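Long-range contacts in serine proteinase inhibitor 1 (Myxoma virus, PDB 6BJ5), which inhibits serine proteases as a member of the serpin family and is important for the virulence of the virus: residues A[183-188]-A[239-244]; A[152-157]-A[201-206]; A[32-37]-A[297-302]; A[176-181]-A[248-253]. One frame throughout, in Å; residues are numbered along the deposited sequence.

Interaction 1. Residues A[183-188]-A[239-244]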
loop_
_atom_site.group_PDB
_atom_site.type_symbol
_atom_site.label_atom_id
_atom_site.label_comp_id
_atom_site.label_asym_id
_atom_site.label_seq_id
_atom_site.Cartn_x
_atom_site.Cartn_y
_atom_site.Cartn_z
ATOM N N ILE A 183 -4.864 -20.823 -18.683
ATOM C CA ILE A 183 -5.098 -20.158 -19.961
ATOM C C ILE A 183 -6.284 -19.227 -19.794
ATOM O O ILE A 183 -7.286 -19.585 -19.158
ATOM C CB ILE A 183 -5.334 -21.155 -21.109
ATOM C CG1 ILE A 183 -4.015 -21.836 -21.490
ATOM C CG2 ILE A 183 -5.952 -20.448 -22.298
ATOM C CD1 ILE A 183 -4.191 -23.066 -22.355
ATOM N N ASP A 184 -6.137 -18.007 -20.302
ATOM C CA ASP A 184 -7.148 -16.980 -20.108
ATOM C C ASP A 184 -6.880 -15.907 -21.152
ATOM O O ASP A 184 -5.747 -15.760 -21.631
ATOM C CB ASP A 184 -7.083 -16.429 -18.668
ATOM C CG ASP A 184 -8.301 -15.615 -18.270
ATOM O OD1 ASP A 184 -9.118 -15.290 -19.151
ATOM O OD2 ASP A 184 -8.433 -15.310 -17.060
ATOM N N THR A 185 -7.937 -15.177 -21.518
ATOM C CA THR A 185 -7.846 -14.003 -22.388
ATOM C C THR A 185 -7.921 -12.728 -21.563
ATOM O O THR A 185 -8.913 -12.487 -20.854
ATOM C CB THR A 185 -8.880 -14.012 -23.520
ATOM O OG1 THR A 185 -9.036 -15.335 -24.056
ATOM C CG2 THR A 185 -8.599 -12.950 -24.582
ATOM N N LEU A 186 -6.864 -11.919 -21.696
ATOM C CA LEU A 186 -6.496 -10.819 -20.827
ATOM C C LEU A 186 -5.799 -9.749 -21.656
ATOM O O LEU A 186 -5.158 -10.056 -22.664
ATOM C CB LEU A 186 -5.507 -11.291 -19.766
ATOM C CG LEU A 186 -5.770 -12.568 -18.987
ATOM C CD1 LEU A 186 -4.466 -12.972 -18.281
ATOM C CD2 LEU A 186 -6.949 -12.414 -18.011
ATOM N N LYS A 187 -5.840 -8.508 -21.178
ATOM C CA LYS A 187 -5.073 -7.448 -21.826
ATOM C C LYS A 187 -3.588 -7.615 -21.500
ATOM O O LYS A 187 -3.226 -7.931 -20.362
ATOM C CB LYS A 187 -5.601 -6.067 -21.395
ATOM C CG LYS A 187 -7.079 -5.834 -21.778
ATOM C CD LYS A 187 -7.603 -4.440 -21.435
ATOM C CE LYS A 187 -9.121 -4.460 -21.223
ATOM N NZ LYS A 187 -9.637 -3.177 -20.678
ATOM N N THR A 188 -2.726 -7.424 -22.508
ATOM C CA THR A 188 -1.286 -7.628 -22.366
ATOM C C THR A 188 -0.582 -6.771 -23.402
ATOM O O THR A 188 -1.204 -6.287 -24.351
ATOM C CB THR A 188 -0.874 -9.092 -22.613
ATOM O OG1 THR A 188 -1.886 -9.987 -22.160
ATOM C CG2 THR A 188 0.442 -9.422 -21.912
ATOM N N MET A 239 -2.131 -1.793 -23.505
ATOM C CA MET A 239 -2.335 -3.232 -23.417
ATOM C C MET A 239 -3.492 -3.607 -24.325
ATOM O O MET A 239 -4.485 -2.883 -24.413
ATOM C CB MET A 239 -2.624 -3.695 -21.987
ATOM C CG MET A 239 -1.485 -3.508 -21.007
ATOM S SD MET A 239 -1.954 -4.139 -19.387
ATOM C CE MET A 239 -3.341 -3.093 -18.946
ATOM N N ARG A 240 -3.343 -4.730 -25.022
ATOM C CA ARG A 240 -4.327 -5.200 -25.987
ATOM C C ARG A 240 -4.754 -6.608 -25.610
ATOM O O ARG A 240 -3.922 -7.416 -25.183
ATOM C CB ARG A 240 -3.753 -5.180 -27.415
ATOM C CG ARG A 240 -2.877 -3.976 -27.713
ATOM C CD ARG A 240 -3.492 -3.080 -28.779
ATOM N NE ARG A 240 -4.857 -2.656 -28.463
ATOM C CZ ARG A 240 -5.164 -1.593 -27.725
ATOM N NH1 ARG A 240 -4.204 -0.843 -27.206
ATOM N NH2 ARG A 240 -6.435 -1.287 -27.505
ATOM N N LYS A 241 -6.045 -6.900 -25.762
ATOM C CA LYS A 241 -6.531 -8.232 -25.453
ATOM C C LYS A 241 -5.827 -9.280 -26.337
ATOM O O LYS A 241 -5.245 -8.963 -27.382
ATOM C CB LYS A 241 -8.049 -8.280 -25.598
ATOM C CG LYS A 241 -8.650 -9.553 -25.039
ATOM C CD LYS A 241 -10.166 -9.646 -25.159
ATOM C CE LYS A 241 -10.884 -9.175 -23.908
ATOM N NZ LYS A 241 -12.349 -9.470 -23.989
ATOM N N ASP A 242 -5.852 -10.537 -25.880
ATOM C CA ASP A 242 -5.033 -11.633 -26.408
ATOM C C ASP A 242 -5.301 -12.871 -25.550
ATOM O O ASP A 242 -5.650 -12.756 -24.375
ATOM C CB ASP A 242 -3.545 -11.238 -26.369
ATOM C CG ASP A 242 -2.616 -12.292 -26.945
ATOM O OD1 ASP A 242 -1.675 -11.899 -27.656
ATOM O OD2 ASP A 242 -2.786 -13.498 -26.677
ATOM N N VAL A 243 -5.139 -14.055 -26.143
ATOM C CA VAL A 243 -5.239 -15.320 -25.410
ATOM C C VAL A 243 -3.906 -15.600 -24.727
ATOM O O VAL A 243 -2.863 -15.683 -25.385
ATOM C CB VAL A 243 -5.624 -16.467 -26.357
ATOM C CG1 VAL A 243 -5.511 -17.812 -25.655
ATOM C CG2 VAL A 243 -7.018 -16.252 -26.887
ATOM N N CYS A 244 -3.923 -15.787 -23.417
ATOM C CA CYS A 244 -2.661 -15.922 -22.714
ATOM C C CYS A 244 -2.595 -17.187 -21.886
ATOM O O CYS A 244 -3.617 -17.736 -21.445
ATOM C CB CYS A 244 -2.382 -14.755 -21.748
ATOM S SG CYS A 244 -2.288 -13.132 -22.443
#
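Asp-184 and Cys-244 face each other as an antiparallel hydrogen-bonded pair, Asp-184 N giving to Cys-244 O (2.8 Å) and Cys-244 N to Asp-184 O (2.6 Å). Two residues on, Leu-186 N reaches Asp-242 O at 3.1 Å. A separate bridge joins Thr-188, whose O takes Arg-240 N at 2.7 Å and whose N gives to Arg-240 O at 2.9 Å. Thr-185 and Val-243 form a non-hydrogen-bonded pair; chi1 of -40° puts the Thr-185 hydroxyl beside the backbone N, at Val-243 CG2, and sends the methyl across the Lys-241 chain at about a right angle, Thr-185 CG2 to Lys-241 CG 3.4 Å. On the face bearing Asp-184, Cys-244 SG sits beside its own backbone N (chi1 -60°) and comes within 3.2 Å of Thr-188 OG1. Further out, the Asp-184 carboxylate is fixed by a salt bridge to Lys-182 and a hydrogen bond to His-156, and Asp-242 bonds Thr-8 of the neighbouring chain. Strands 173-185 and 243-258 are neighbours in serpin sheet C here, and the Thr-188 bridge follows just after helix 229-238; Leu-186, Thr-188 and Met-239 lean on strand 198-204 of sheet B, and Cys-244 pairs with a parallel strand of the neighbouring chain.

Interaction 2. Residues A[152-157]-A[201-206]; sequences TSWRHV and TELPYK
Trp-154 and Tyr-205 meet at a single backbone bridge, CA to CA 4.1 Å, where the chains run at 107° and two hydrogen bonds hold them: Lys-206 N to Ser-153 O (2.7 Å) and Arg-155 N to Pro-204 O (2.8 Å). The ring planes of Trp-154 and Tyr-205 are nearly parallel, 9° apart, but displaced, little of either ring lying over the other, with centroids of the tryptophan six-membered ring and the tyrosine 4.7 Å apart. Contact is through Tyr-205 CE1 over the rim of one indole face, 3.5 Å from Trp-154 CZ3. The same CZ3 meets Leu-203 CB at 3.5 Å. This is the C-terminal end of strand 142-153, consistent with the breach of the serpin main sheet: Trp-154 NE1 bonds Asp-302 O of strand 293-302, and Tyr-205 OH bonds Thr-306 of strand 305-314, so both rings are pinned at their polar ends. At the root of the tyrosine side chain, Thr-152 CG2 meets Tyr-205 CB at 3.6 Å. On the outer side the exposed Arg-155 passes Pro-204 at a slant, Arg-155 CB to Pro-204 CG 4.0 Å.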
loop_
_atom_site.group_PDB
_atom_site.type_symbol
_atom_site.label_atom_id
_atom_site.label_comp_id
_atom_site.label_asym_id
_atom_site.label_seq_id
_atom_site.Cartn_x
_atom_site.Cartn_y
_atom_site.Cartn_z
ATOM N N THR A 152 -10.922 -10.449 -2.553
ATOM C CA THR A 152 -11.702 -10.625 -3.778
ATOM C C THR A 152 -11.172 -11.799 -4.601
ATOM O O THR A 152 -9.957 -11.984 -4.730
ATOM C CB THR A 152 -11.667 -9.358 -4.653
ATOM O OG1 THR A 152 -11.866 -8.186 -3.845
ATOM C CG2 THR A 152 -12.746 -9.423 -5.746
ATOM N N SER A 153 -12.082 -12.545 -5.223
ATOM C CA SER A 153 -11.673 -13.635 -6.102
ATOM C C SER A 153 -11.249 -13.095 -7.458
ATOM O O SER A 153 -11.518 -11.938 -7.804
ATOM C CB SER A 153 -12.809 -14.624 -6.315
ATOM O OG SER A 153 -13.360 -15.026 -5.077
ATOM N N TRP A 154 -10.528 -13.932 -8.207
ATOM C CA TRP A 154 -10.258 -13.622 -9.603
ATOM C C TRP A 154 -11.558 -13.684 -10.404
ATOM O O TRP A 154 -12.530 -14.341 -10.014
ATOM C CB TRP A 154 -9.250 -14.604 -10.212
ATOM C CG TRP A 154 -7.923 -14.647 -9.538
ATOM C CD1 TRP A 154 -7.380 -15.693 -8.835
ATOM C CD2 TRP A 154 -6.955 -13.597 -9.506
ATOM N NE1 TRP A 154 -6.126 -15.346 -8.363
ATOM C CE2 TRP A 154 -5.847 -14.065 -8.764
ATOM C CE3 TRP A 154 -6.916 -12.304 -10.033
ATOM C CZ2 TRP A 154 -4.727 -13.277 -8.532
ATOM C CZ3 TRP A 154 -5.803 -11.529 -9.808
ATOM C CH2 TRP A 154 -4.723 -12.015 -9.060
ATOM N N ARG A 155 -11.579 -12.987 -11.540
ATOM C CA ARG A 155 -12.691 -13.192 -12.458
ATOM C C ARG A 155 -12.670 -14.631 -12.995
ATOM O O ARG A 155 -13.688 -15.336 -12.976
ATOM C CB ARG A 155 -12.644 -12.161 -13.591
ATOM C CG ARG A 155 -13.872 -12.250 -14.488
ATOM C CD ARG A 155 -13.723 -11.505 -15.804
ATOM N NE ARG A 155 -14.882 -11.773 -16.657
ATOM C CZ ARG A 155 -14.984 -11.428 -17.936
ATOM N NH1 ARG A 155 -13.986 -10.797 -18.543
ATOM N NH2 ARG A 155 -16.084 -11.734 -18.612
ATOM N N HIS A 156 -11.496 -15.110 -13.403
ATOM C CA HIS A 156 -11.283 -16.501 -13.809
ATOM C C HIS A 156 -10.196 -17.079 -12.920
ATOM O O HIS A 156 -9.013 -16.754 -13.093
ATOM C CB HIS A 156 -10.880 -16.583 -15.275
ATOM C CG HIS A 156 -11.947 -16.115 -16.206
ATOM N ND1 HIS A 156 -11.669 -15.552 -17.433
ATOM C CD2 HIS A 156 -13.298 -16.166 -16.107
ATOM C CE1 HIS A 156 -12.803 -15.230 -18.032
ATOM N NE2 HIS A 156 -13.805 -15.601 -17.254
ATOM N N VAL A 157 -10.605 -17.930 -11.971
ATOM C CA VAL A 157 -9.675 -18.486 -10.992
ATOM C C VAL A 157 -8.725 -19.466 -11.663
ATOM O O VAL A 157 -8.986 -19.989 -12.747
ATOM C CB VAL A 157 -10.445 -19.189 -9.868
ATOM C CG1 VAL A 157 -11.467 -18.248 -9.241
ATOM C CG2 VAL A 157 -11.058 -20.507 -10.409
ATOM N N THR A 201 0.267 -7.270 -17.721
ATOM C CA THR A 201 -0.888 -8.121 -17.950
ATOM C C THR A 201 -1.923 -7.836 -16.873
ATOM O O THR A 201 -1.584 -7.773 -15.690
ATOM C CB THR A 201 -0.463 -9.602 -17.921
ATOM O OG1 THR A 201 0.561 -9.828 -18.905
ATOM C CG2 THR A 201 -1.654 -10.524 -18.166
ATOM N N GLU A 202 -3.189 -7.720 -17.268
ATOM C CA GLU A 202 -4.245 -7.335 -16.343
ATOM C C GLU A 202 -5.058 -8.555 -15.948
ATOM O O GLU A 202 -5.781 -9.129 -16.765
ATOM C CB GLU A 202 -5.145 -6.250 -16.943
ATOM C CG GLU A 202 -6.117 -5.746 -15.904
ATOM C CD GLU A 202 -6.858 -4.505 -16.292
ATOM O OE1 GLU A 202 -6.201 -3.500 -16.645
ATOM O OE2 GLU A 202 -8.092 -4.506 -16.157
ATOM N N LEU A 203 -4.979 -8.907 -14.683
ATOM C CA LEU A 203 -5.769 -9.978 -14.106
ATOM C C LEU A 203 -6.953 -9.362 -13.388
ATOM O O LEU A 203 -6.778 -8.780 -12.311
ATOM C CB LEU A 203 -4.919 -10.792 -13.133
ATOM C CG LEU A 203 -3.599 -11.323 -13.675
ATOM C CD1 LEU A 203 -2.722 -11.725 -12.511
ATOM C CD2 LEU A 203 -3.870 -12.530 -14.540
ATOM N N PRO A 204 -8.152 -9.395 -13.951
ATOM C CA PRO A 204 -9.293 -8.788 -13.260
ATOM C C PRO A 204 -9.831 -9.640 -12.122
ATOM O O PRO A 204 -9.889 -10.868 -12.200
ATOM C CB PRO A 204 -10.337 -8.654 -14.374
ATOM C CG PRO A 204 -9.988 -9.722 -15.349
ATOM C CD PRO A 204 -8.486 -9.800 -15.331
ATOM N N TYR A 205 -10.298 -8.955 -11.078
ATOM C CA TYR A 205 -10.961 -9.620 -9.966
ATOM C C TYR A 205 -12.437 -9.743 -10.289
ATOM O O TYR A 205 -12.923 -9.164 -11.259
ATOM C CB TYR A 205 -10.772 -8.853 -8.655
ATOM C CG TYR A 205 -9.356 -8.876 -8.161
ATOM C CD1 TYR A 205 -8.816 -10.018 -7.595
ATOM C CD2 TYR A 205 -8.541 -7.759 -8.314
ATOM C CE1 TYR A 205 -7.510 -10.037 -7.183
ATOM C CE2 TYR A 205 -7.248 -7.764 -7.903
ATOM C CZ TYR A 205 -6.730 -8.907 -7.345
ATOM O OH TYR A 205 -5.422 -8.916 -6.939
ATOM N N LYS A 206 -13.160 -10.507 -9.460
ATOM C CA LYS A 206 -14.536 -10.859 -9.805
ATOM C C LYS A 206 -15.444 -9.632 -9.775
ATOM O O LYS A 206 -16.445 -9.582 -10.494
ATOM C CB LYS A 206 -15.040 -11.970 -8.874
ATOM C CG LYS A 206 -16.550 -12.186 -8.830
ATOM C CD LYS A 206 -16.920 -13.257 -7.798
ATOM C CE LYS A 206 -18.418 -13.287 -7.482
ATOM N NZ LYS A 206 -18.661 -13.823 -6.106
#

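Interaction 3. Residues A[32-37]-A[297-302]; sequences NVVFSP and SKIEAD
Val-34 packs on Ile-299 through its CB, which takes the tip of the isoleucine, CD1, at 3.5 Å. The two side chains run alongside each other with opposite headings, and Val-34 CG1 is also 3.8 Å from Ile-299 CD1; chi1 of -60° sets that methyl beside the valine backbone N and turns the other one, CG2, onto Ser-297, 3.8 Å from its CB. This apolar patch is the tight part, buried, and it carries most of the contact; no direct hydrogen bond links the segments, whose strands cross at 107° with axes 6.3 Å apart. The looser part lies round the Ser-297 hydroxyl. Ser-297 OG stands 4.0 Å from Ser-36 N and 4.1 Å from Phe-35 CA, and a water lies 2.8 Å from Ser-297 OG and 2.9 Å from Val-34 O, linking the two. The hydroxyl is also bonded to Ser-310 OG, a second partner that helps fix its place. Ser-36 turns its own hydroxyl elsewhere, as N-cap of helix 37-49 at Gly-39 N and hydrogen-bonded to Leu-29 O of the neighbouring chain. Strand 33-35, antiparallel to a strand of that neighbouring chain, crosses one face of the main sheet (sheet A), as strand s6B does in serpins; there strand 293-302 runs between strands 305-314 and 243-258, and Val-34 reaches Val-253 on the latter.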
loop_
_atom_site.group_PDB
_atom_site.type_symbol
_atom_site.label_atom_id
_atom_site.label_comp_id
_atom_site.label_asym_id
_atom_site.label_seq_id
_atom_site.Cartn_x
_atom_site.Cartn_y
_atom_site.Cartn_z
ATOM N N ASN A 32 11.120 -9.321 -0.640
ATOM C CA ASN A 32 9.773 -9.124 -1.144
ATOM C C ASN A 32 9.145 -7.979 -0.346
ATOM O O ASN A 32 9.115 -8.014 0.892
ATOM C CB ASN A 32 8.954 -10.397 -0.991
ATOM C CG ASN A 32 9.463 -11.556 -1.845
ATOM O OD1 ASN A 32 9.220 -12.699 -1.514
ATOM N ND2 ASN A 32 10.182 -11.269 -2.909
ATOM N N VAL A 33 8.677 -6.954 -1.041
ATOM C CA VAL A 33 8.101 -5.791 -0.388
ATOM C C VAL A 33 6.701 -5.572 -0.933
ATOM O O VAL A 33 6.488 -5.647 -2.148
ATOM C CB VAL A 33 8.965 -4.541 -0.610
ATOM C CG1 VAL A 33 8.342 -3.330 0.079
ATOM C CG2 VAL A 33 10.379 -4.790 -0.132
ATOM N N VAL A 34 5.756 -5.314 -0.036
ATOM C CA VAL A 34 4.390 -4.952 -0.387
ATOM C C VAL A 34 4.066 -3.609 0.257
ATOM O O VAL A 34 4.581 -3.255 1.324
ATOM C CB VAL A 34 3.385 -6.040 0.035
ATOM C CG1 VAL A 34 3.724 -7.342 -0.661
ATOM C CG2 VAL A 34 3.417 -6.227 1.532
ATOM N N PHE A 35 3.200 -2.853 -0.395
ATOM C CA PHE A 35 3.033 -1.456 -0.031
ATOM C C PHE A 35 1.625 -1.012 -0.414
ATOM O O PHE A 35 1.000 -1.579 -1.316
ATOM C CB PHE A 35 4.101 -0.627 -0.753
ATOM C CG PHE A 35 4.013 0.834 -0.531
ATOM C CD1 PHE A 35 4.091 1.375 0.736
ATOM C CD2 PHE A 35 3.821 1.680 -1.613
ATOM C CE1 PHE A 35 4.024 2.755 0.925
ATOM C CE2 PHE A 35 3.739 3.018 -1.445
ATOM C CZ PHE A 35 3.844 3.569 -0.155
ATOM N N SER A 36 1.104 -0.018 0.295
ATOM C CA SER A 36 -0.178 0.547 -0.097
ATOM C C SER A 36 -0.008 2.028 -0.334
ATOM O O SER A 36 0.012 2.805 0.636
ATOM C CB SER A 36 -1.254 0.319 0.945
ATOM O OG SER A 36 -2.430 0.999 0.517
ATOM N N PRO A 37 0.145 2.463 -1.590
ATOM C CA PRO A 37 0.094 3.906 -1.876
ATOM C C PRO A 37 -1.218 4.556 -1.461
ATOM O O PRO A 37 -1.205 5.689 -0.977
ATOM C CB PRO A 37 0.331 3.963 -3.389
ATOM C CG PRO A 37 0.045 2.597 -3.876
ATOM C CD PRO A 37 0.441 1.679 -2.796
ATOM N N SER A 297 1.812 -3.909 5.853
ATOM C CA SER A 297 0.958 -4.402 4.788
ATOM C C SER A 297 1.142 -5.906 4.660
ATOM O O SER A 297 2.180 -6.463 5.025
ATOM C CB SER A 297 1.270 -3.723 3.441
ATOM O OG SER A 297 1.140 -2.312 3.522
ATOM N N LYS A 298 0.104 -6.569 4.178
ATOM C CA LYS A 298 0.195 -7.988 3.901
ATOM C C LYS A 298 -0.628 -8.222 2.647
ATOM O O LYS A 298 -1.713 -7.638 2.505
ATOM C CB LYS A 298 -0.301 -8.824 5.091
ATOM C CG LYS A 298 -0.004 -10.327 4.970
ATOM C CD LYS A 298 -0.704 -11.096 6.067
ATOM C CE LYS A 298 -0.572 -12.599 5.909
ATOM N NZ LYS A 298 -1.498 -13.293 6.869
ATOM N N ILE A 299 -0.076 -8.998 1.709
ATOM C CA ILE A 299 -0.771 -9.360 0.475
ATOM C C ILE A 299 -0.647 -10.868 0.310
ATOM O O ILE A 299 0.418 -11.446 0.568
ATOM C CB ILE A 299 -0.226 -8.607 -0.769
ATOM C CG1 ILE A 299 -0.373 -7.091 -0.570
ATOM C CG2 ILE A 299 -1.024 -8.953 -2.031
ATOM C CD1 ILE A 299 0.256 -6.236 -1.619
ATOM N N GLU A 300 -1.750 -11.505 -0.087
ATOM C CA GLU A 300 -1.787 -12.943 -0.343
ATOM C C GLU A 300 -2.482 -13.220 -1.668
ATOM O O GLU A 300 -3.671 -12.930 -1.823
ATOM C CB GLU A 300 -2.501 -13.681 0.783
ATOM C CG GLU A 300 -1.826 -14.975 1.097
ATOM C CD GLU A 300 -2.675 -15.869 1.941
ATOM O OE1 GLU A 300 -2.349 -17.073 2.022
ATOM O OE2 GLU A 300 -3.699 -15.378 2.466
ATOM N N ALA A 301 -1.756 -13.795 -2.611
ATOM C CA ALA A 301 -2.318 -14.164 -3.898
ATOM C C ALA A 301 -2.195 -15.666 -4.082
ATOM O O ALA A 301 -1.125 -16.228 -3.831
ATOM C CB ALA A 301 -1.596 -13.432 -5.029
ATOM N N ASP A 302 -3.290 -16.310 -4.495
ATOM C CA ASP A 302 -3.340 -17.755 -4.743
ATOM C C ASP A 302 -4.352 -18.029 -5.858
ATOM O O ASP A 302 -4.826 -17.106 -6.524
ATOM C CB ASP A 302 -3.661 -18.517 -3.455
ATOM C CG ASP A 302 -4.993 -18.125 -2.865
ATOM O OD1 ASP A 302 -5.819 -17.485 -3.559
ATOM O OD2 ASP A 302 -5.223 -18.479 -1.695
HETATM O O HOH W 1 3.866 -2.027 3.903
#

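Interaction 4. Residues A[176-181]-A[248-253]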
loop_
_atom_site.group_PDB
_atom_site.type_symbol
_atom_site.label_atom_id
_atom_site.label_comp_id
_atom_site.label_asym_id
_atom_site.label_seq_id
_atom_site.Cartn_x
_atom_site.Cartn_y
_atom_site.Cartn_z
ATOM N N LYS A 176 12.307 -22.702 -5.195
ATOM C CA LYS A 176 11.224 -23.582 -5.594
ATOM C C LYS A 176 9.958 -22.914 -5.105
ATOM O O LYS A 176 9.773 -22.731 -3.894
ATOM C CB LYS A 176 11.350 -24.975 -4.985
ATOM C CG LYS A 176 10.155 -25.832 -5.277
ATOM C CD LYS A 176 10.249 -27.189 -4.627
ATOM C CE LYS A 176 9.853 -27.082 -3.176
ATOM N NZ LYS A 176 9.778 -28.417 -2.529
ATOM N N VAL A 177 9.117 -22.501 -6.041
ATOM C CA VAL A 177 7.912 -21.802 -5.649
ATOM C C VAL A 177 6.739 -22.629 -6.134
ATOM O O VAL A 177 6.847 -23.478 -7.023
ATOM C CB VAL A 177 7.819 -20.369 -6.195
ATOM C CG1 VAL A 177 9.057 -19.562 -5.803
ATOM C CG2 VAL A 177 7.611 -20.402 -7.659
ATOM N N ARG A 178 5.611 -22.350 -5.519
ATOM C CA ARG A 178 4.329 -22.946 -5.824
ATOM C C ARG A 178 3.747 -22.141 -6.980
ATOM O O ARG A 178 3.207 -21.047 -6.782
ATOM C CB ARG A 178 3.492 -22.823 -4.561
ATOM C CG ARG A 178 2.440 -23.789 -4.324
ATOM C CD ARG A 178 2.957 -25.139 -4.006
ATOM N NE ARG A 178 1.900 -26.016 -4.453
ATOM C CZ ARG A 178 2.072 -26.990 -5.323
ATOM N NH1 ARG A 178 3.288 -27.232 -5.811
ATOM N NH2 ARG A 178 1.024 -27.709 -5.695
ATOM N N MET A 179 3.905 -22.653 -8.193
ATOM C CA MET A 179 3.463 -21.909 -9.359
ATOM C C MET A 179 2.121 -22.286 -9.958
ATOM O O MET A 179 1.862 -23.440 -10.298
ATOM C CB MET A 179 4.539 -21.964 -10.451
ATOM C CG MET A 179 4.174 -21.214 -11.721
ATOM S SD MET A 179 5.464 -21.300 -12.977
ATOM C CE MET A 179 6.833 -20.536 -12.110
ATOM N N MET A 180 1.282 -21.267 -10.089
ATOM C CA MET A 180 -0.032 -21.402 -10.693
ATOM C C MET A 180 0.071 -21.313 -12.214
ATOM O O MET A 180 1.037 -20.773 -12.764
ATOM C CB MET A 180 -0.965 -20.315 -10.152
ATOM C CG MET A 180 -0.996 -20.238 -8.641
ATOM S SD MET A 180 -2.200 -19.024 -8.062
ATOM C CE MET A 180 -1.527 -17.445 -8.630
ATOM N N ASN A 181 -0.931 -21.871 -12.899
ATOM C CA ASN A 181 -0.867 -21.973 -14.352
ATOM C C ASN A 181 -2.280 -22.017 -14.913
ATOM O O ASN A 181 -3.096 -22.835 -14.472
ATOM C CB ASN A 181 -0.088 -23.224 -14.770
ATOM C CG ASN A 181 0.046 -23.373 -16.287
ATOM O OD1 ASN A 181 -0.432 -22.549 -17.069
ATOM N ND2 ASN A 181 0.699 -24.448 -16.701
ATOM N N MET A 248 2.262 -17.971 -12.805
ATOM C CA MET A 248 2.746 -17.062 -11.782
ATOM C C MET A 248 2.654 -17.731 -10.433
ATOM O O MET A 248 1.796 -18.606 -10.216
ATOM C CB MET A 248 1.951 -15.745 -11.796
ATOM C CG MET A 248 0.587 -15.852 -11.178
ATOM S SD MET A 248 -0.253 -14.261 -11.112
ATOM C CE MET A 248 0.841 -13.291 -10.098
ATOM N N PRO A 249 3.527 -17.376 -9.490
ATOM C CA PRO A 249 3.546 -18.028 -8.184
ATOM C C PRO A 249 2.408 -17.579 -7.293
ATOM O O PRO A 249 1.978 -16.429 -7.336
ATOM C CB PRO A 249 4.867 -17.563 -7.549
ATOM C CG PRO A 249 5.549 -16.688 -8.582
ATOM C CD PRO A 249 4.491 -16.265 -9.549
ATOM N N LYS A 250 1.932 -18.503 -6.467
ATOM C CA LYS A 250 1.294 -18.097 -5.232
ATOM C C LYS A 250 2.297 -17.303 -4.404
ATOM O O LYS A 250 3.506 -17.573 -4.430
ATOM C CB LYS A 250 0.840 -19.314 -4.420
ATOM C CG LYS A 250 -0.222 -20.109 -5.072
ATOM C CD LYS A 250 -0.478 -21.385 -4.306
ATOM C CE LYS A 250 -1.115 -21.071 -2.993
ATOM N NZ LYS A 250 -1.648 -22.293 -2.363
ATOM N N PHE A 251 1.800 -16.300 -3.677
ATOM C CA PHE A 251 2.693 -15.596 -2.769
ATOM C C PHE A 251 1.930 -14.999 -1.599
ATOM O O PHE A 251 0.747 -14.640 -1.696
ATOM C CB PHE A 251 3.514 -14.522 -3.489
ATOM C CG PHE A 251 2.704 -13.437 -4.133
ATOM C CD1 PHE A 251 2.314 -12.315 -3.405
ATOM C CD2 PHE A 251 2.360 -13.519 -5.477
ATOM C CE1 PHE A 251 1.579 -11.286 -4.018
ATOM C CE2 PHE A 251 1.627 -12.503 -6.087
ATOM C CZ PHE A 251 1.234 -11.382 -5.341
ATOM N N SER A 252 2.651 -14.892 -0.489
ATOM C CA SER A 252 2.163 -14.318 0.759
ATOM C C SER A 252 3.311 -13.489 1.313
ATOM O O SER A 252 4.396 -14.028 1.542
ATOM C CB SER A 252 1.742 -15.425 1.740
ATOM O OG SER A 252 1.236 -14.902 2.954
ATOM N N VAL A 253 3.108 -12.184 1.476
ATOM C CA VAL A 253 4.174 -11.275 1.887
ATOM C C VAL A 253 3.636 -10.298 2.924
ATOM O O VAL A 253 2.520 -9.775 2.790
ATOM C CB VAL A 253 4.776 -10.513 0.686
ATOM C CG1 VAL A 253 5.807 -9.504 1.150
ATOM C CG2 VAL A 253 5.418 -11.488 -0.259
#
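Met-180 and Met-248 form an antiparallel hydrogen-bonded pair, Met-180 N giving to Met-248 O (2.7 Å) and Met-248 N to Met-180 O (3.1 Å). Beyond it Lys-250 N reaches Arg-178 O at 2.9 Å, with the non-hydrogen-bonded pair Met-179 and Pro-249 between the two rungs. The Met-180 side chain can be traced atom by atom. CB lies 3.2 Å from Met-248 O. CG, placed beside the backbone N by chi1 of -51°, moves out over Lys-250 and lies 3.7 Å from its CG; SD stays on that same Lys-250 CG, also at 3.7 Å, the two chains crossing at about a right angle. The turn at chi3 (-66°) then swings CE to 3.7 Å from Met-248 CG; the two methionines lie flank to flank with the same heading. On the face bearing Met-179, Val-177 CG2 lies against the Pro-249 ring at CB (3.9 Å), and Pro-249 packs on Phe-16 of the neighbouring chain. At the exposed margin the aliphatic stems of Arg-178 and Lys-250 run next to each other, while the guanidinium forms a salt bridge with Asp-165. Strand 243-258 is interrupted at Lys-250, and from Phe-251 it pairs with strand 293-302 instead: the passage from the smaller C sheet into main sheet A that is characteristic of serpins.

How the interactions relate
Interactions 1 and 4 lie along the same two strands, 173-185 and 243-258, with centres 20 Å apart. Interaction 2 stands beside interaction 1 (centres 12 Å), Lys-187 O and Glu-202 N being probably hydrogen-bonded at 3.1 Å. The indole N-H of interaction 2 probably bonds interaction 3 (Trp-154 NE1 to Asp-302 O, 2.9 Å), and Leu-203 CD1 packs on Met-248 SD of interaction 4 (3.8 Å). Interactions 3 and 4 share a strand border, Ala-301 N to Phe-251 O 2.8 Å, a probable hydrogen bond. Strand 305-314, filling the main sheet between strands 142-153 and 293-302, is consistent with an inserted reactive loop. A bound N-acetylglucosamine lies about 13 Å from the Val-34 side chain.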